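Local coordinates for protein quinoline 2-oxidoreductase large subunit (Pseudomonas putida, PDB 1T3Q) that serves as the molybdenum-bearing subunit of quinoline 2-oxidoreductase, holding the molybdopterin cytosine dinucleotide cofactor and probably hydroxylating quinoline, at residues B[96-110]-B[156-168]. Numbering follows the deposited sequence.
With SO4 (sulfate ion), chain M; SO4 (sulfate ion), chain K.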
loop_
_atom_site.group_PDB
_atom_site.type_symbol
_atom_site.label_atom_id
_atom_site.label_comp_id
_atom_site.label_asym_id
_atom_site.label_seq_id
_atom_site.Cartn_x
_atom_site.Cartn_y
_atom_site.Cartn_z
ATOM N N PHE B 96 -11.209 40.098 14.169
ATOM C CA PHE B 96 -11.081 39.205 13.019
ATOM C C PHE B 96 -12.425 38.584 12.667
ATOM O O PHE B 96 -13.139 38.105 13.545
ATOM C CB PHE B 96 -10.084 38.080 13.315
ATOM C CG PHE B 96 -9.807 37.196 12.130
ATOM C CD1 PHE B 96 -8.887 37.583 11.158
ATOM C CD2 PHE B 96 -10.486 35.992 11.971
ATOM C CE1 PHE B 96 -8.648 36.779 10.035
ATOM C CE2 PHE B 96 -10.255 35.181 10.853
ATOM C CZ PHE B 96 -9.333 35.579 9.886
ATOM N N GLN B 97 -12.761 38.580 11.381
ATOM C CA GLN B 97 -14.015 37.994 10.932
ATOM C C GLN B 97 -13.829 36.567 10.429
ATOM O O GLN B 97 -13.181 36.328 9.411
ATOM C CB GLN B 97 -14.643 38.842 9.824
ATOM C CG GLN B 97 -15.199 40.180 10.291
ATOM C CD GLN B 97 -16.198 40.747 9.307
ATOM O OE1 GLN B 97 -15.856 41.562 8.445
ATOM N NE2 GLN B 97 -17.442 40.299 9.415
ATOM N N THR B 98 -14.409 35.621 11.156
ATOM C CA THR B 98 -14.333 34.214 10.795
ATOM C C THR B 98 -15.088 33.977 9.497
ATOM O O THR B 98 -16.064 34.661 9.209
ATOM C CB THR B 98 -14.985 33.327 11.878
ATOM O OG1 THR B 98 -14.213 33.390 13.079
ATOM C CG2 THR B 98 -15.083 31.887 11.408
ATOM N N THR B 99 -14.621 33.025 8.701
ATOM C CA THR B 99 -15.322 32.688 7.474
ATOM C C THR B 99 -15.490 31.182 7.465
ATOM O O THR B 99 -14.703 30.454 8.067
ATOM C CB THR B 99 -14.558 33.109 6.190
ATOM O OG1 THR B 99 -13.263 32.496 6.169
ATOM C CG2 THR B 99 -14.419 34.626 6.115
ATOM N N ILE B 100 -16.550 30.726 6.815
ATOM C CA ILE B 100 -16.812 29.306 6.682
ATOM C C ILE B 100 -16.948 29.132 5.179
ATOM O O ILE B 100 -17.902 29.622 4.582
ATOM C CB ILE B 100 -18.132 28.900 7.374
ATOM C CG1 ILE B 100 -18.053 29.222 8.868
ATOM C CG2 ILE B 100 -18.394 27.417 7.159
ATOM C CD1 ILE B 100 -19.272 28.774 9.670
ATOM N N GLN B 101 -15.972 28.484 4.557
ATOM C CA GLN B 101 -16.040 28.293 3.119
ATOM C C GLN B 101 -16.729 26.985 2.799
ATOM O O GLN B 101 -16.264 25.913 3.190
ATOM C CB GLN B 101 -14.641 28.301 2.494
ATOM C CG GLN B 101 -14.658 27.994 1.001
ATOM C CD GLN B 101 -13.282 28.045 0.360
ATOM O OE1 GLN B 101 -12.268 28.234 1.038
ATOM N NE2 GLN B 101 -13.240 27.869 -0.956
ATOM N N PRO B 102 -17.861 27.052 2.084
ATOM C CA PRO B 102 -18.554 25.812 1.752
ATOM C C PRO B 102 -17.714 25.041 0.734
ATOM O O PRO B 102 -17.035 25.644 -0.102
ATOM C CB PRO B 102 -19.876 26.307 1.183
ATOM C CG PRO B 102 -19.471 27.561 0.459
ATOM C CD PRO B 102 -18.507 28.217 1.447
ATOM N N LEU B 103 -17.738 23.716 0.818
ATOM C CA LEU B 103 -16.966 22.900 -0.113
ATOM C C LEU B 103 -17.458 23.175 -1.531
ATOM O O LEU B 103 -16.664 23.273 -2.472
ATOM C CB LEU B 103 -17.097 21.419 0.250
ATOM C CG LEU B 103 -16.732 21.100 1.708
ATOM C CD1 LEU B 103 -16.699 19.595 1.915
ATOM C CD2 LEU B 103 -15.373 21.714 2.064
ATOM N N LEU B 104 -18.775 23.309 -1.671
ATOM C CA LEU B 104 -19.397 23.621 -2.951
ATOM C C LEU B 104 -20.316 24.806 -2.718
ATOM O O LEU B 104 -20.999 24.864 -1.698
ATOM C CB LEU B 104 -20.233 22.448 -3.463
ATOM C CG LEU B 104 -19.657 21.607 -4.600
ATOM C CD1 LEU B 104 -18.396 20.909 -4.126
ATOM C CD2 LEU B 104 -20.697 20.589 -5.046
ATOM N N ALA B 105 -20.328 25.753 -3.648
ATOM C CA ALA B 105 -21.206 26.907 -3.504
ATOM C C ALA B 105 -22.622 26.357 -3.355
ATOM O O ALA B 105 -22.977 25.368 -3.999
ATOM C CB ALA B 105 -21.115 27.798 -4.734
ATOM N N ASN B 106 -23.422 26.980 -2.495
ATOM C CA ASN B 106 -24.794 26.528 -2.293
ATOM C C ASN B 106 -25.715 27.736 -2.295
ATOM O O ASN B 106 -25.819 28.443 -1.295
ATOM C CB ASN B 106 -24.927 25.783 -0.961
ATOM C CG ASN B 106 -26.263 25.062 -0.824
ATOM O OD1 ASN B 106 -26.558 24.468 0.213
ATOM N ND2 ASN B 106 -27.070 25.105 -1.877
ATOM N N GLY B 107 -26.371 27.979 -3.424
ATOM C CA GLY B 107 -27.270 29.115 -3.508
ATOM C C GLY B 107 -26.597 30.379 -4.008
ATOM O O GLY B 107 -27.247 31.247 -4.587
ATOM N N VAL B 108 -25.289 30.488 -3.790
ATOM C CA VAL B 108 -24.547 31.662 -4.235
ATOM C C VAL B 108 -23.075 31.310 -4.440
ATOM O O VAL B 108 -22.529 30.477 -3.718
ATOM C CB VAL B 108 -24.648 32.806 -3.193
ATOM C CG1 VAL B 108 -24.085 32.348 -1.861
ATOM C CG2 VAL B 108 -23.913 34.039 -3.684
ATOM N N THR B 109 -22.448 31.922 -5.440
ATOM C CA THR B 109 -21.028 31.689 -5.697
ATOM C C THR B 109 -20.325 33.004 -5.393
ATOM O O THR B 109 -20.880 34.075 -5.639
ATOM C CB THR B 109 -20.757 31.258 -7.164
ATOM O OG1 THR B 109 -21.159 32.294 -8.072
ATOM C CG2 THR B 109 -21.533 29.991 -7.484
ATOM N N ARG B 110 -19.108 32.933 -4.862
ATOM C CA ARG B 110 -18.402 34.149 -4.494
ATOM C C ARG B 110 -17.088 34.445 -5.208
ATOM O O ARG B 110 -16.332 35.314 -4.786
ATOM C CB ARG B 110 -18.208 34.167 -2.984
ATOM C CG ARG B 110 -19.526 33.983 -2.222
ATOM C CD ARG B 110 -19.354 34.277 -0.750
ATOM N NE ARG B 110 -20.606 34.196 -0.003
ATOM C CZ ARG B 110 -21.089 33.087 0.549
ATOM N NH1 ARG B 110 -22.236 33.126 1.215
ATOM N NH2 ARG B 110 -20.428 31.941 0.446
ATOM N N ARG B 156 -20.836 43.877 -1.199
ATOM C CA ARG B 156 -20.201 43.079 -0.157
ATOM C C ARG B 156 -19.778 41.752 -0.794
ATOM O O ARG B 156 -20.606 41.037 -1.359
ATOM C CB ARG B 156 -21.186 42.834 0.994
ATOM C CG ARG B 156 -20.562 42.164 2.217
ATOM C CD ARG B 156 -21.519 42.113 3.412
ATOM N NE ARG B 156 -21.923 43.447 3.855
ATOM C CZ ARG B 156 -22.566 43.705 4.993
ATOM N NH1 ARG B 156 -22.890 44.953 5.305
ATOM N NH2 ARG B 156 -22.877 42.720 5.826
ATOM N N ALA B 157 -18.489 41.432 -0.711
ATOM C CA ALA B 157 -17.957 40.204 -1.305
ATOM C C ALA B 157 -18.551 38.925 -0.732
ATOM O O ALA B 157 -18.978 38.040 -1.477
ATOM C CB ALA B 157 -16.433 40.171 -1.154
ATOM N N ASN B 158 -18.576 38.832 0.592
ATOM C CA ASN B 158 -19.085 37.652 1.280
ATOM C C ASN B 158 -20.244 38.071 2.184
ATOM O O ASN B 158 -20.034 38.698 3.220
ATOM C CB ASN B 158 -17.942 37.027 2.086
ATOM C CG ASN B 158 -18.310 35.699 2.710
ATOM O OD1 ASN B 158 -17.469 34.799 2.823
ATOM N ND2 ASN B 158 -19.555 35.569 3.138
ATOM N N ASP B 159 -21.462 37.714 1.786
ATOM C CA ASP B 159 -22.654 38.093 2.540
ATOM C C ASP B 159 -22.797 37.541 3.953
ATOM O O ASP B 159 -23.696 37.957 4.687
ATOM C CB ASP B 159 -23.928 37.769 1.741
ATOM C CG ASP B 159 -24.050 36.299 1.382
ATOM O OD1 ASP B 159 -23.613 35.439 2.173
ATOM O OD2 ASP B 159 -24.610 36.002 0.308
ATOM N N THR B 160 -21.933 36.612 4.348
ATOM C CA THR B 160 -22.011 36.072 5.701
ATOM C C THR B 160 -21.199 36.958 6.640
ATOM O O THR B 160 -21.181 36.743 7.850
ATOM C CB THR B 160 -21.439 34.639 5.792
ATOM O OG1 THR B 160 -20.025 34.673 5.554
ATOM C CG2 THR B 160 -22.105 33.725 4.771
ATOM N N LEU B 161 -20.526 37.955 6.075
ATOM C CA LEU B 161 -19.697 38.857 6.868
ATOM C C LEU B 161 -20.323 40.233 7.049
ATOM O O LEU B 161 -21.255 40.609 6.339
ATOM C CB LEU B 161 -18.325 39.037 6.210
ATOM C CG LEU B 161 -17.498 37.791 5.886
ATOM C CD1 LEU B 161 -16.167 38.214 5.289
ATOM C CD2 LEU B 161 -17.283 36.969 7.139
ATOM N N ALA B 162 -19.791 40.982 8.009
ATOM C CA ALA B 162 -20.256 42.332 8.275
ATOM C C ALA B 162 -19.244 43.263 7.613
ATOM O O ALA B 162 -18.216 43.606 8.204
ATOM C CB ALA B 162 -20.309 42.581 9.770
ATOM N N GLY B 163 -19.525 43.652 6.378
ATOM C CA GLY B 163 -18.612 44.528 5.668
ATOM C C GLY B 163 -17.506 43.713 5.028
ATOM O O GLY B 163 -17.423 42.504 5.239
ATOM N N ASN B 164 -16.645 44.366 4.258
ATOM C CA ASN B 164 -15.563 43.658 3.581
ATOM C C ASN B 164 -14.242 43.613 4.337
ATOM O O ASN B 164 -13.305 42.949 3.898
ATOM C CB ASN B 164 -15.334 44.260 2.194
ATOM C CG ASN B 164 -16.546 44.127 1.298
ATOM O OD1 ASN B 164 -17.149 43.057 1.209
ATOM N ND2 ASN B 164 -16.906 45.212 0.622
ATOM N N VAL B 165 -14.151 44.316 5.463
ATOM C CA VAL B 165 -12.912 44.300 6.225
ATOM C C VAL B 165 -12.846 43.060 7.111
ATOM O O VAL B 165 -13.477 42.996 8.168
ATOM C CB VAL B 165 -12.760 45.568 7.089
ATOM C CG1 VAL B 165 -11.438 45.515 7.859
ATOM C CG2 VAL B 165 -12.799 46.808 6.192
ATOM N N VAL B 166 -12.085 42.067 6.663
ATOM C CA VAL B 166 -11.928 40.822 7.403
ATOM C C VAL B 166 -11.101 41.034 8.668
ATOM O O VAL B 166 -11.380 40.439 9.709
ATOM C CB VAL B 166 -11.255 39.742 6.520
ATOM C CG1 VAL B 166 -10.879 38.529 7.357
ATOM C CG2 VAL B 166 -12.206 39.339 5.402
ATOM N N SER B 167 -10.083 41.879 8.578
ATOM C CA SER B 167 -9.244 42.153 9.740
ATOM C C SER B 167 -8.539 43.484 9.611
ATOM O O SER B 167 -8.129 43.890 8.522
ATOM C CB SER B 167 -8.210 41.042 9.941
ATOM O OG SER B 167 -7.414 41.297 11.090
ATOM N N ARG B 168 -8.390 44.157 10.744
ATOM C CA ARG B 168 -7.757 45.461 10.789
ATOM C C ARG B 168 -6.995 45.564 12.100
ATOM O O ARG B 168 -7.590 45.542 13.177
ATOM C CB ARG B 168 -8.841 46.532 10.720
ATOM C CG ARG B 168 -8.343 47.942 10.611
ATOM C CD ARG B 168 -9.503 48.835 10.219
ATOM N NE ARG B 168 -9.038 49.970 9.440
ATOM C CZ ARG B 168 -9.724 50.512 8.445
ATOM N NH1 ARG B 168 -10.912 50.025 8.103
ATOM N NH2 ARG B 168 -9.213 51.536 7.788
HETATM S S SO4 M . -23.089 29.710 2.390
HETATM O O1 SO4 M . -23.725 31.030 2.571
HETATM O O2 SO4 M . -23.804 28.957 1.342
HETATM O O3 SO4 M . -21.677 29.892 1.996
HETATM O O4 SO4 M . -23.154 28.955 3.654
HETATM S S SO4 K . -10.052 53.278 5.666
HETATM O O1 SO4 K . -10.023 54.151 6.857
HETATM O O2 SO4 K . -10.258 54.099 4.456
HETATM O O3 SO4 K . -8.770 52.565 5.553
HETATM O O4 SO4 K . -11.148 52.301 5.795
HETATM O O HOH W 1 -18.886 32.711 7.139
HETATM O O HOH W 2 -21.614 36.722 -0.825
#
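Arg-110 sets its CG beside its own backbone N (chi1 -54°) and runs fully extended to NE, which carries the guanidinium to the type I turn 158-161; there Asp-159, with CG lodged between its backbone N and carbonyl carbon (chi1 59°), turns its carboxylate to meet it. NH1 donates to Asp-159 OD1 at 2.9 Å, a salt bridge that lies near the guanidinium plane but meets a carboxylate standing almost perpendicular to it. NH1 has a second partner, O1 of a sulfate probably from the crystallisation liquor, and NH2 reaches O3 of the same ion, both at 2.9 Å; Tyr-326 OH also bonds NH2. NE gives its hydrogen to a water that in turn donates to Ala-157 O and accepts from Asp-159 N, while the Asn-158 amide lies over one face of the guanidinium, the two planes only 16° apart. A leucine here, lacking the guanidinium, would probably leave the Asp-159 carboxylate without its countercharge and the water on NE without that donor. Farther along, Leu-161 presses CD2 against Thr-99 CG2 (3.8 Å), and Gln-97 N donates to Val-166 O at 2.9 Å. The Phe-96 ring lies alongside Val-166, CE1 3.9 Å from CG1, with Ser-167 CB near CD1. The contact thus joins the a/b hammerhead domain to the molybdopterin cofactor-binding part of the chain: Leu-103 and Leu-104 pack on helix 263-275, strand 99-101 pairs with 87-89, and strand 165-170 runs antiparallel to 352-360, with a classic bulge where Val-166 and Ser-167 face Ala-359.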